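Maternal effect protein oskar (Drosophila melanogaster, PDB 5A4A) induces germline formation in the fly, and its OSK domain, built on an SGNH-hydrolase-like fold, binds RNA. Local coordinates at residues 6-11 with 47-52; 35-38 with 42-45; 44-47 with 52-55; 102-107 with 142-147. All blocks are in the same frame, centred on the assembly; numbering follows the deposited sequence.

Contact 1 (6-11 with 47-52). With SO4 (sulfate ion), chain E.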
# COMPACT_ATOMS: atom_id res chain seq x y z
N THR A 6 0.28 -23.26 -9.82
CA THR A 6 -0.44 -23.90 -8.73
C THR A 6 -0.58 -22.93 -7.57
O THR A 6 0.22 -22.92 -6.64
CB THR A 6 0.26 -25.17 -8.24
OG1 THR A 6 1.33 -24.81 -7.36
CG2 THR A 6 0.81 -25.95 -9.42
N TYR A 7 -1.61 -22.09 -7.66
CA TYR A 7 -1.93 -21.14 -6.62
C TYR A 7 -3.42 -21.24 -6.41
O TYR A 7 -4.11 -21.91 -7.18
CB TYR A 7 -1.54 -19.72 -7.05
CG TYR A 7 -2.03 -19.35 -8.44
CD1 TYR A 7 -3.28 -18.78 -8.63
CD2 TYR A 7 -1.24 -19.59 -9.56
CE1 TYR A 7 -3.73 -18.45 -9.90
CE2 TYR A 7 -1.68 -19.27 -10.83
CZ TYR A 7 -2.92 -18.70 -11.00
OH TYR A 7 -3.37 -18.37 -12.26
N ASN A 8 -3.92 -20.61 -5.36
CA ASN A 8 -5.35 -20.61 -5.09
C ASN A 8 -6.10 -19.83 -6.19
O ASN A 8 -5.92 -18.64 -6.33
CB ASN A 8 -5.59 -20.00 -3.71
CG ASN A 8 -7.04 -20.00 -3.30
OD1 ASN A 8 -7.89 -20.56 -3.99
ND2 ASN A 8 -7.33 -19.36 -2.18
N ASP A 9 -6.95 -20.51 -6.96
CA ASP A 9 -7.72 -19.86 -8.03
C ASP A 9 -8.57 -18.68 -7.53
O ASP A 9 -8.83 -17.72 -8.26
CB ASP A 9 -8.61 -20.89 -8.74
CG ASP A 9 -9.39 -20.29 -9.90
OD1 ASP A 9 -8.76 -19.99 -10.93
OD2 ASP A 9 -10.62 -20.13 -9.79
N SER A 10 -8.98 -18.76 -6.27
CA SER A 10 -9.80 -17.71 -5.67
C SER A 10 -9.08 -16.36 -5.64
O SER A 10 -9.73 -15.32 -5.52
CB SER A 10 -10.21 -18.10 -4.25
OG SER A 10 -11.01 -19.27 -4.27
N LEU A 11 -7.76 -16.38 -5.72
CA LEU A 11 -6.99 -15.13 -5.70
C LEU A 11 -7.18 -14.31 -6.97
O LEU A 11 -6.92 -13.11 -7.00
CB LEU A 11 -5.50 -15.43 -5.47
CG LEU A 11 -5.11 -15.98 -4.09
CD1 LEU A 11 -3.65 -16.42 -4.09
CD2 LEU A 11 -5.35 -14.94 -2.99
N ARG A 47 -10.04 -16.42 3.92
CA ARG A 47 -9.96 -17.45 4.96
C ARG A 47 -8.91 -18.54 4.73
O ARG A 47 -8.48 -19.18 5.68
CB ARG A 47 -11.34 -18.02 5.31
CG ARG A 47 -12.22 -18.41 4.16
CD ARG A 47 -13.71 -18.45 4.59
NE ARG A 47 -14.44 -17.21 4.29
N HIS A 48 -8.49 -18.74 3.48
CA HIS A 48 -7.61 -19.87 3.18
C HIS A 48 -6.13 -19.53 3.08
O HIS A 48 -5.32 -20.42 2.82
CB HIS A 48 -8.08 -20.59 1.91
CG HIS A 48 -9.50 -21.04 1.98
ND1 HIS A 48 -10.43 -20.73 1.00
CD2 HIS A 48 -10.17 -21.75 2.92
CE1 HIS A 48 -11.60 -21.24 1.33
NE2 HIS A 48 -11.47 -21.87 2.49
N GLU A 49 -5.79 -18.26 3.28
CA GLU A 49 -4.40 -17.83 3.23
C GLU A 49 -3.81 -17.60 4.62
O GLU A 49 -4.43 -16.93 5.46
CB GLU A 49 -4.23 -16.56 2.39
CG GLU A 49 -4.12 -16.81 0.90
CD GLU A 49 -5.44 -17.17 0.28
OE1 GLU A 49 -6.41 -16.38 0.42
OE2 GLU A 49 -5.54 -18.24 -0.34
N ARG A 50 -2.62 -18.15 4.84
CA ARG A 50 -1.90 -18.00 6.11
C ARG A 50 -1.62 -16.54 6.40
O ARG A 50 -1.82 -16.06 7.53
CB ARG A 50 -0.57 -18.75 6.04
CG ARG A 50 -0.70 -20.23 5.87
CD ARG A 50 0.64 -20.94 6.01
NE ARG A 50 1.54 -20.72 4.88
CZ ARG A 50 1.41 -21.31 3.69
NH1 ARG A 50 0.40 -22.14 3.47
NH2 ARG A 50 2.28 -21.06 2.72
N VAL A 51 -1.13 -15.85 5.38
CA VAL A 51 -0.78 -14.44 5.49
C VAL A 51 -2.06 -13.63 5.31
O VAL A 51 -2.85 -13.88 4.41
CB VAL A 51 0.28 -14.06 4.44
CG1 VAL A 51 0.47 -12.55 4.37
CG2 VAL A 51 1.60 -14.76 4.77
N LEU A 52 -2.27 -12.67 6.21
CA LEU A 52 -3.50 -11.92 6.24
C LEU A 52 -3.61 -11.08 4.97
O LEU A 52 -2.65 -10.41 4.58
CB LEU A 52 -3.47 -10.96 7.42
CG LEU A 52 -4.77 -10.65 8.15
CD1 LEU A 52 -5.37 -11.94 8.70
CD2 LEU A 52 -4.47 -9.68 9.27
S SO4 E . -9.77 -17.48 -0.36
O1 SO4 E . -9.41 -17.56 1.05
O2 SO4 E . -9.84 -18.82 -0.93
O3 SO4 E . -11.06 -16.81 -0.49
O4 SO4 E . -8.77 -16.73 -1.09

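Contact 2 (35-38 with 42-45). With SO4 (sulfate ion), chain F.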
# COMPACT_ATOMS: atom_id res chain seq x y z
N TYR A 35 -5.19 -2.66 7.18
CA TYR A 35 -5.78 -2.27 8.46
C TYR A 35 -6.78 -1.12 8.32
O TYR A 35 -7.84 -1.14 8.94
CB TYR A 35 -4.69 -1.91 9.46
CG TYR A 35 -5.19 -1.64 10.87
CD1 TYR A 35 -5.91 -2.60 11.59
CD2 TYR A 35 -4.89 -0.43 11.50
CE1 TYR A 35 -6.33 -2.35 12.87
CE2 TYR A 35 -5.31 -0.18 12.78
CZ TYR A 35 -6.03 -1.14 13.47
OH TYR A 35 -6.43 -0.86 14.75
N LEU A 36 -6.42 -0.13 7.51
CA LEU A 36 -7.35 0.95 7.18
C LEU A 36 -8.67 0.37 6.68
O LEU A 36 -9.74 0.76 7.14
CB LEU A 36 -6.76 1.88 6.13
CG LEU A 36 -7.69 3.05 5.77
CD1 LEU A 36 -7.94 3.86 7.01
CD2 LEU A 36 -7.10 3.92 4.68
N ALA A 37 -8.58 -0.58 5.76
CA ALA A 37 -9.79 -1.17 5.18
C ALA A 37 -10.57 -2.01 6.19
O ALA A 37 -11.81 -2.03 6.16
CB ALA A 37 -9.44 -1.99 3.94
N ARG A 38 -9.85 -2.69 7.08
CA ARG A 38 -10.50 -3.53 8.08
C ARG A 38 -11.29 -2.66 9.05
O ARG A 38 -12.43 -2.97 9.42
CB ARG A 38 -9.46 -4.34 8.84
CG ARG A 38 -10.03 -5.21 9.96
CD ARG A 38 -10.98 -6.25 9.43
NE ARG A 38 -11.19 -7.31 10.41
CZ ARG A 38 -11.84 -8.44 10.17
NH1 ARG A 38 -12.36 -8.66 8.98
NH2 ARG A 38 -11.95 -9.37 11.13
N LYS A 42 -14.96 -2.00 6.16
CA LYS A 42 -15.72 -3.25 6.31
C LYS A 42 -15.15 -4.43 5.53
O LYS A 42 -15.89 -5.34 5.14
CB LYS A 42 -17.19 -3.04 5.92
CG LYS A 42 -17.90 -2.00 6.77
CD LYS A 42 -19.35 -1.85 6.35
CE LYS A 42 -20.14 -1.06 7.39
NZ LYS A 42 -21.52 -0.75 6.92
N CYS A 43 -13.85 -4.45 5.29
CA CYS A 43 -13.28 -5.57 4.54
C CYS A 43 -13.20 -6.84 5.39
O CYS A 43 -13.22 -6.78 6.62
CB CYS A 43 -11.92 -5.21 3.92
SG CYS A 43 -10.47 -5.38 5.00
N ARG A 44 -13.12 -7.98 4.71
CA ARG A 44 -13.00 -9.29 5.35
C ARG A 44 -11.68 -9.91 4.92
O ARG A 44 -11.17 -9.61 3.84
CB ARG A 44 -14.15 -10.19 4.90
CG ARG A 44 -15.54 -9.62 5.19
CD ARG A 44 -15.82 -9.59 6.68
NE ARG A 44 -15.76 -10.93 7.25
CZ ARG A 44 -16.75 -11.82 7.16
NH1 ARG A 44 -17.87 -11.51 6.53
NH2 ARG A 44 -16.61 -13.02 7.70
N PHE A 45 -11.12 -10.79 5.75
CA PHE A 45 -9.85 -11.41 5.41
C PHE A 45 -10.09 -12.70 4.64
O PHE A 45 -11.08 -13.38 4.86
CB PHE A 45 -9.03 -11.70 6.67
CG PHE A 45 -8.66 -10.47 7.46
CD1 PHE A 45 -8.07 -9.38 6.84
CD2 PHE A 45 -8.93 -10.40 8.82
CE1 PHE A 45 -7.74 -8.24 7.56
CE2 PHE A 45 -8.59 -9.26 9.56
CZ PHE A 45 -7.99 -8.18 8.92
S SO4 F . -12.87 -12.33 8.98
O1 SO4 F . -13.12 -11.80 10.31
O2 SO4 F . -11.56 -12.95 8.93
O3 SO4 F . -13.90 -13.31 8.65
O4 SO4 F . -12.92 -11.25 7.99
O HOH W 1 -14.98 -1.50 9.03
O HOH W 2 -14.21 -5.19 8.58

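Contact 3 (44-47 with 52-55). With SO4 (sulfate ion), chain F; SO4 (sulfate ion), chain E.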
# COMPACT_ATOMS: atom_id res chain seq x y z
N ARG A 44 -13.12 -7.98 4.71
CA ARG A 44 -13.00 -9.29 5.35
C ARG A 44 -11.68 -9.91 4.92
O ARG A 44 -11.17 -9.61 3.84
CB ARG A 44 -14.15 -10.19 4.90
CG ARG A 44 -15.54 -9.62 5.19
CD ARG A 44 -15.82 -9.59 6.68
NE ARG A 44 -15.76 -10.93 7.25
CZ ARG A 44 -16.75 -11.82 7.16
NH1 ARG A 44 -17.87 -11.51 6.53
NH2 ARG A 44 -16.61 -13.02 7.70
N PHE A 45 -11.12 -10.79 5.75
CA PHE A 45 -9.85 -11.41 5.41
C PHE A 45 -10.09 -12.70 4.64
O PHE A 45 -11.08 -13.38 4.86
CB PHE A 45 -9.03 -11.70 6.67
CG PHE A 45 -8.66 -10.47 7.46
CD1 PHE A 45 -8.07 -9.38 6.84
CD2 PHE A 45 -8.93 -10.40 8.82
CE1 PHE A 45 -7.74 -8.24 7.56
CE2 PHE A 45 -8.59 -9.26 9.56
CZ PHE A 45 -7.99 -8.18 8.92
N ARG A 46 -9.19 -13.05 3.71
CA ARG A 46 -9.33 -14.29 2.96
C ARG A 46 -9.10 -15.48 3.89
O ARG A 46 -8.07 -15.55 4.57
CB ARG A 46 -8.32 -14.35 1.83
CG ARG A 46 -8.60 -13.33 0.71
CD ARG A 46 -9.91 -13.69 0.02
NE ARG A 46 -10.23 -12.81 -1.09
CZ ARG A 46 -10.05 -13.13 -2.37
NH1 ARG A 46 -9.53 -14.32 -2.67
NH2 ARG A 46 -10.37 -12.27 -3.33
N ARG A 47 -10.04 -16.42 3.92
CA ARG A 47 -9.96 -17.45 4.96
C ARG A 47 -8.91 -18.54 4.73
O ARG A 47 -8.48 -19.18 5.68
CB ARG A 47 -11.34 -18.02 5.31
CG ARG A 47 -12.22 -18.41 4.16
CD ARG A 47 -13.71 -18.45 4.59
NE ARG A 47 -14.44 -17.21 4.29
N LEU A 52 -2.27 -12.67 6.21
CA LEU A 52 -3.50 -11.92 6.24
C LEU A 52 -3.61 -11.08 4.97
O LEU A 52 -2.65 -10.41 4.58
CB LEU A 52 -3.47 -10.96 7.42
CG LEU A 52 -4.77 -10.65 8.15
CD1 LEU A 52 -5.37 -11.94 8.70
CD2 LEU A 52 -4.47 -9.68 9.27
N GLN A 53 -4.77 -11.11 4.34
CA GLN A 53 -4.99 -10.29 3.16
C GLN A 53 -6.47 -10.12 2.88
O GLN A 53 -7.29 -10.88 3.39
CB GLN A 53 -4.30 -10.92 1.95
CG GLN A 53 -4.74 -12.36 1.65
CD GLN A 53 -3.71 -13.09 0.81
OE1 GLN A 53 -3.75 -13.04 -0.43
NE2 GLN A 53 -2.76 -13.75 1.47
N SER A 54 -6.80 -9.12 2.07
CA SER A 54 -8.16 -8.86 1.65
C SER A 54 -8.02 -8.23 0.29
O SER A 54 -7.54 -7.11 0.19
CB SER A 54 -8.85 -7.87 2.59
OG SER A 54 -10.18 -7.62 2.18
N GLY A 55 -8.41 -8.95 -0.76
CA GLY A 55 -8.22 -8.46 -2.11
C GLY A 55 -6.75 -8.23 -2.41
O GLY A 55 -5.91 -9.10 -2.17
S SO4 F . -12.87 -12.33 8.98
O1 SO4 F . -13.12 -11.80 10.31
O2 SO4 F . -11.56 -12.95 8.93
O3 SO4 F . -13.90 -13.31 8.65
O4 SO4 F . -12.92 -11.25 7.99
S SO4 E . -9.77 -17.48 -0.36
O1 SO4 E . -9.41 -17.56 1.05
O2 SO4 E . -9.84 -18.82 -0.93
O3 SO4 E . -11.06 -16.81 -0.49
O4 SO4 E . -8.77 -16.73 -1.09
O HOH W 3 -6.00 -13.86 5.04

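Contact 4 (102-107 with 142-147)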
# COMPACT_ATOMS: atom_id res chain seq x y z
N ASP A 102 11.95 -1.32 -9.29
CA ASP A 102 10.77 -2.17 -9.18
C ASP A 102 9.48 -1.38 -9.38
O ASP A 102 8.56 -1.84 -10.06
CB ASP A 102 10.74 -2.87 -7.81
CG ASP A 102 11.86 -3.88 -7.63
OD1 ASP A 102 12.54 -4.21 -8.63
OD2 ASP A 102 12.06 -4.35 -6.49
N PHE A 103 9.42 -0.19 -8.79
CA PHE A 103 8.23 0.64 -8.91
C PHE A 103 8.00 1.07 -10.37
O PHE A 103 6.87 1.05 -10.86
CB PHE A 103 8.32 1.86 -7.98
CG PHE A 103 7.05 2.65 -7.91
CD1 PHE A 103 6.02 2.25 -7.09
CD2 PHE A 103 6.88 3.80 -8.68
CE1 PHE A 103 4.84 2.96 -7.02
CE2 PHE A 103 5.70 4.52 -8.62
CZ PHE A 103 4.68 4.10 -7.79
N ARG A 104 9.07 1.42 -11.08
CA ARG A 104 8.95 1.79 -12.48
C ARG A 104 8.38 0.61 -13.29
O ARG A 104 7.52 0.80 -14.15
CB ARG A 104 10.32 2.23 -13.02
CG ARG A 104 10.38 2.49 -14.51
CD ARG A 104 11.79 2.93 -14.90
NE ARG A 104 12.04 4.34 -14.61
CZ ARG A 104 12.77 4.80 -13.59
NH1 ARG A 104 13.34 3.95 -12.74
NH2 ARG A 104 12.92 6.10 -13.44
N LEU A 105 8.81 -0.60 -12.96
CA LEU A 105 8.29 -1.80 -13.62
C LEU A 105 6.84 -2.13 -13.23
O LEU A 105 6.10 -2.65 -14.06
CB LEU A 105 9.21 -3.00 -13.37
CG LEU A 105 10.58 -2.90 -14.03
CD1 LEU A 105 11.44 -4.10 -13.64
CD2 LEU A 105 10.46 -2.78 -15.54
N LEU A 106 6.45 -1.84 -11.99
CA LEU A 106 5.05 -2.00 -11.58
C LEU A 106 4.15 -1.09 -12.41
O LEU A 106 3.11 -1.51 -12.94
CB LEU A 106 4.87 -1.71 -10.08
CG LEU A 106 3.42 -1.68 -9.56
CD1 LEU A 106 2.71 -3.03 -9.74
CD2 LEU A 106 3.34 -1.24 -8.09
N ILE A 107 4.54 0.17 -12.52
CA ILE A 107 3.78 1.13 -13.33
C ILE A 107 3.66 0.68 -14.79
O ILE A 107 2.59 0.76 -15.39
CB ILE A 107 4.41 2.54 -13.25
CG1 ILE A 107 4.36 3.08 -11.82
CG2 ILE A 107 3.68 3.49 -14.19
CD1 ILE A 107 2.95 3.23 -11.23
N ASN A 142 9.15 8.93 -2.02
CA ASN A 142 7.95 9.71 -2.22
C ASN A 142 8.15 10.74 -3.32
O ASN A 142 7.24 10.97 -4.12
CB ASN A 142 7.48 10.39 -0.93
CG ASN A 142 6.75 9.44 0.00
OD1 ASN A 142 6.45 8.32 -0.37
ND2 ASN A 142 6.45 9.90 1.21
N LYS A 143 9.33 11.36 -3.36
CA LYS A 143 9.65 12.29 -4.45
C LYS A 143 9.67 11.55 -5.79
O LYS A 143 9.23 12.09 -6.82
CB LYS A 143 10.98 12.99 -4.21
CG LYS A 143 10.90 14.15 -3.24
CD LYS A 143 12.24 14.88 -3.11
CE LYS A 143 12.56 15.70 -4.35
NZ LYS A 143 13.89 16.37 -4.22
N PHE A 144 10.19 10.32 -5.78
CA PHE A 144 10.24 9.48 -6.98
C PHE A 144 8.84 9.15 -7.47
O PHE A 144 8.58 9.21 -8.68
CB PHE A 144 11.05 8.19 -6.74
CG PHE A 144 11.16 7.30 -7.97
CD1 PHE A 144 12.09 7.56 -8.96
CD2 PHE A 144 10.32 6.21 -8.12
CE1 PHE A 144 12.19 6.76 -10.08
CE2 PHE A 144 10.41 5.39 -9.24
CZ PHE A 144 11.35 5.67 -10.22
N ILE A 145 7.93 8.81 -6.56
CA ILE A 145 6.54 8.55 -6.97
C ILE A 145 5.99 9.76 -7.72
O ILE A 145 5.39 9.64 -8.80
CB ILE A 145 5.63 8.21 -5.78
CG1 ILE A 145 6.00 6.84 -5.18
CG2 ILE A 145 4.15 8.21 -6.21
CD1 ILE A 145 5.36 6.56 -3.84
N ARG A 146 6.20 10.94 -7.15
CA ARG A 146 5.66 12.16 -7.72
C ARG A 146 6.23 12.45 -9.11
O ARG A 146 5.51 12.91 -10.00
CB ARG A 146 5.91 13.34 -6.78
CG ARG A 146 5.32 14.64 -7.30
CD ARG A 146 4.90 15.58 -6.18
NE ARG A 146 5.96 16.47 -5.76
N SER A 147 7.51 12.16 -9.31
CA SER A 147 8.15 12.46 -10.59
C SER A 147 7.91 11.36 -11.64
O SER A 147 7.64 11.65 -12.80
CB SER A 147 9.65 12.71 -10.40
OG SER A 147 10.31 11.55 -9.94

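Contact 1 (6-11 with 47-52)
Asn-8 reaches across to Glu-49, and this pair is the tight part of a small, superficial contact that buries only 137 Å². The nearly straight bond from Asn-8 ND2 to Glu-49 OE2 is 2.8 Å long (166° at the hydrogen); the acceptor lies in the amide plane and is approached on its syn lone pair. Because CG stands opposite the backbone N (chi1 -177°), the amide projects across the gap, while OD1 turns back to accept from Ser-10 N at 3.1 Å. That bond makes an Asx turn leading into the 3-10 segment. With both ends of the amide engaged, its rotation is well fixed, as suits an asparagine. Leu-11 CD2 lies 3.9 Å from Glu-49 OE1, adding a short apolar flank beside the carboxylate.

The loose part is at the exposed His-48, whose CB comes no nearer than 4.3 Å to Asn-8 ND2. A sulfate, probably from the crystallisation liquor, spans this wider part with short bonds. Asn-8 ND2 gives its second hydrogen to sulfate O2 at 2.9 Å. His-48 ND1 donates to the same O2 at 2.8 Å, meeting it at the ring edge, and His-48 N binds O1. The imidazole has Arg-47 CG over one face. An alanine in place of Asn-8 would probably leave Glu-49 OE2 and sulfate O2 without this donor and Ser-10 N without its side-chain acceptor.

The contact joins the loop before strand 21-22 to the loop between helix 31-40 and strand 53-54. Arg-46 NH1 is hydrogen-bonded to both Ser-10 O and the sulfate, and Arg-69 of helix 63-71 binds Leu-11 O.

Contact 2 (35-38 with 42-45)
Arg-38 lays its guanidinium over one face of the Phe-45 ring, an unusual berth for a group that at the same time grips a sulfate. Phe-45 CE2 sits over the centre of the guanidinium, 3.4 Å from Arg-38 CZ, with the two planes 29° apart. The arginine gets there by setting CG opposite its backbone N (chi1 177°) and bending at chi2, which carries the chain across the ring, Arg-38 CD coming 3.6 Å from Phe-45 CZ.

The guanidinium edge does the polar work. Arg-38 NH1 donates to Cys-43 O at 3.1 Å, in the carbonyl plane on a lone pair, and also to sulfate O4; Arg-38 NH2 donates to sulfate O1 at 2.8 Å. Arg-44 NE and NH2 and the backbone N of Phe-45 hold the same anion, probably from the crystallisation liquor. With the sulfate between them, the two arginines can lie close; such a site is consistent with the protein's affinity for RNA phosphates, though that is inferred.

Nearer the backbone, the helix end is tied off by Cys-43 N, which donates to Ala-37 O at 3.3 Å. Lys-42, at positive phi, reverses the chain, and water joins its N to Arg-38 O. The small Ala-37 lets the cysteine settle close, with Ala-37 CB 3.7 Å from Cys-43 SG.

The contact closes the turn after helix 31-40. Ala-37 also packs on Ala-20, Arg-44 makes backbone bonds to Tyr-18, and Tyr-35 and Leu-36, just before them on the helix, touch Arg-195 of helix 192-204.

Contact 3 (44-47 with 52-55)
In Phe-45 the ring swings beside the backbone N, with CG opposite the carbonyl carbon (chi1 -62°), and so turns a face to Leu-52. In Ser-54 the hydroxyl stands opposite its own N (chi1 -180°) and meets Arg-44. Leu-52 CG sits almost over the ring centre, 3.8 Å from the centroid, in a CH-pi contact. Its two methyls spread over the same face, CD1 near Phe-45 CG and CD2 near Phe-45 CZ; a branched aliphatic chain is well shaped to cover a flat face in this way.

The backbones are stitched on the ring's flank. Arg-46 N donates to Gln-53 O at 2.9 Å, and the same oxygen takes a CA-H...O contact from Phe-45 CA at 3.3 Å. Ser-54 OG donates to Arg-44 O at 2.8 Å, a job for a short hydroxyl side chain. A water accepts from Gln-53 N and lies 2.7 Å from Arg-46 O. Gly-55 follows at positive phi, a conformation glycine takes easily.

An alanine at Phe-45 would probably uncover Leu-52 and take away the ring that Arg-38 covers on its other face, opening a gap between the helix and the strand.

Arg-46 passes beyond the strand: NE forms a salt bridge with Asp-19, NH2 binds Thr-13 O, and NH1 reaches Ser-10 O and, at 3.0 Å, sulfate O4 of the chain E ion. Arg-46 thus links Asp-19 to the sulfate, and the loop's basic chemistry would probably suit nucleic-acid phosphates.

Contact 4 (102-107 with 142-147)
Segments 102-107 and 142-147 run in roughly the same direction, their axes 11.3 Å apart at closest approach and crossing at -32°, with Phe-103 and Ile-145 nearest in the backbone. Such a wide spacing suits large side chains, and two phenylalanines fill it. Each has CG opposite the backbone N (chi1 -172° in Phe-103, -179° in Phe-144), which extends the rings into the space between the helices, where they slide past one another in opposite directions. Phe-103 CD2 reaches the edge of the other ring at Phe-144 CE2, 3.9 Å away. Deeper down, Ile-145 lays CG1 over a face of Phe-103, 4.0 Å from CZ, and both residues also rest on Leu-119 of strand 116-120. Phe-141 adds an edge-to-face partner for Phe-103.

At the outer margin Arg-104, bent at chi3, brings a face of its guanidinium against the rim of Phe-144. Arg-104 NH2 is 3.5 Å from Phe-144 CE1, and the two planes stand 73° apart. Since the ring presents its edge, its pi face is not offered to the charge.

The helices belong to successive beta-alpha-beta crossovers, about strand 116-120, of the SGNH-hydrolase-like domain. Their chemistry grades from apolar inside to charged outside: aromatic and aliphatic carbon meets the sheet, while Arg-104 spends its flat surface on Phe-144 and pairs NH2 in a salt bridge with Glu-148.

In the fold
From the N terminus, the loop at 6-11 opens contact 1, which closes at 47-52 and encloses strands 21-22 and 25-29 together with helix 31-40. Contact 2 is nested within that loop, making the short turn out of helix 31-40. Contact 3 starts on the residues where contact 2 ends, sharing Arg-44 and Phe-45, and carries the chain into strand 53-54; it shares Arg-47 and Leu-52 with contact 1. One sulfate touches contacts 1 and 3, the other contacts 2 and 3. Contact 4 follows in series, its centre about 26 Å from those of contacts 2 and 3 and across the chain's centre from both, joining helices 96-112 and 132-148 beside the parallel strands.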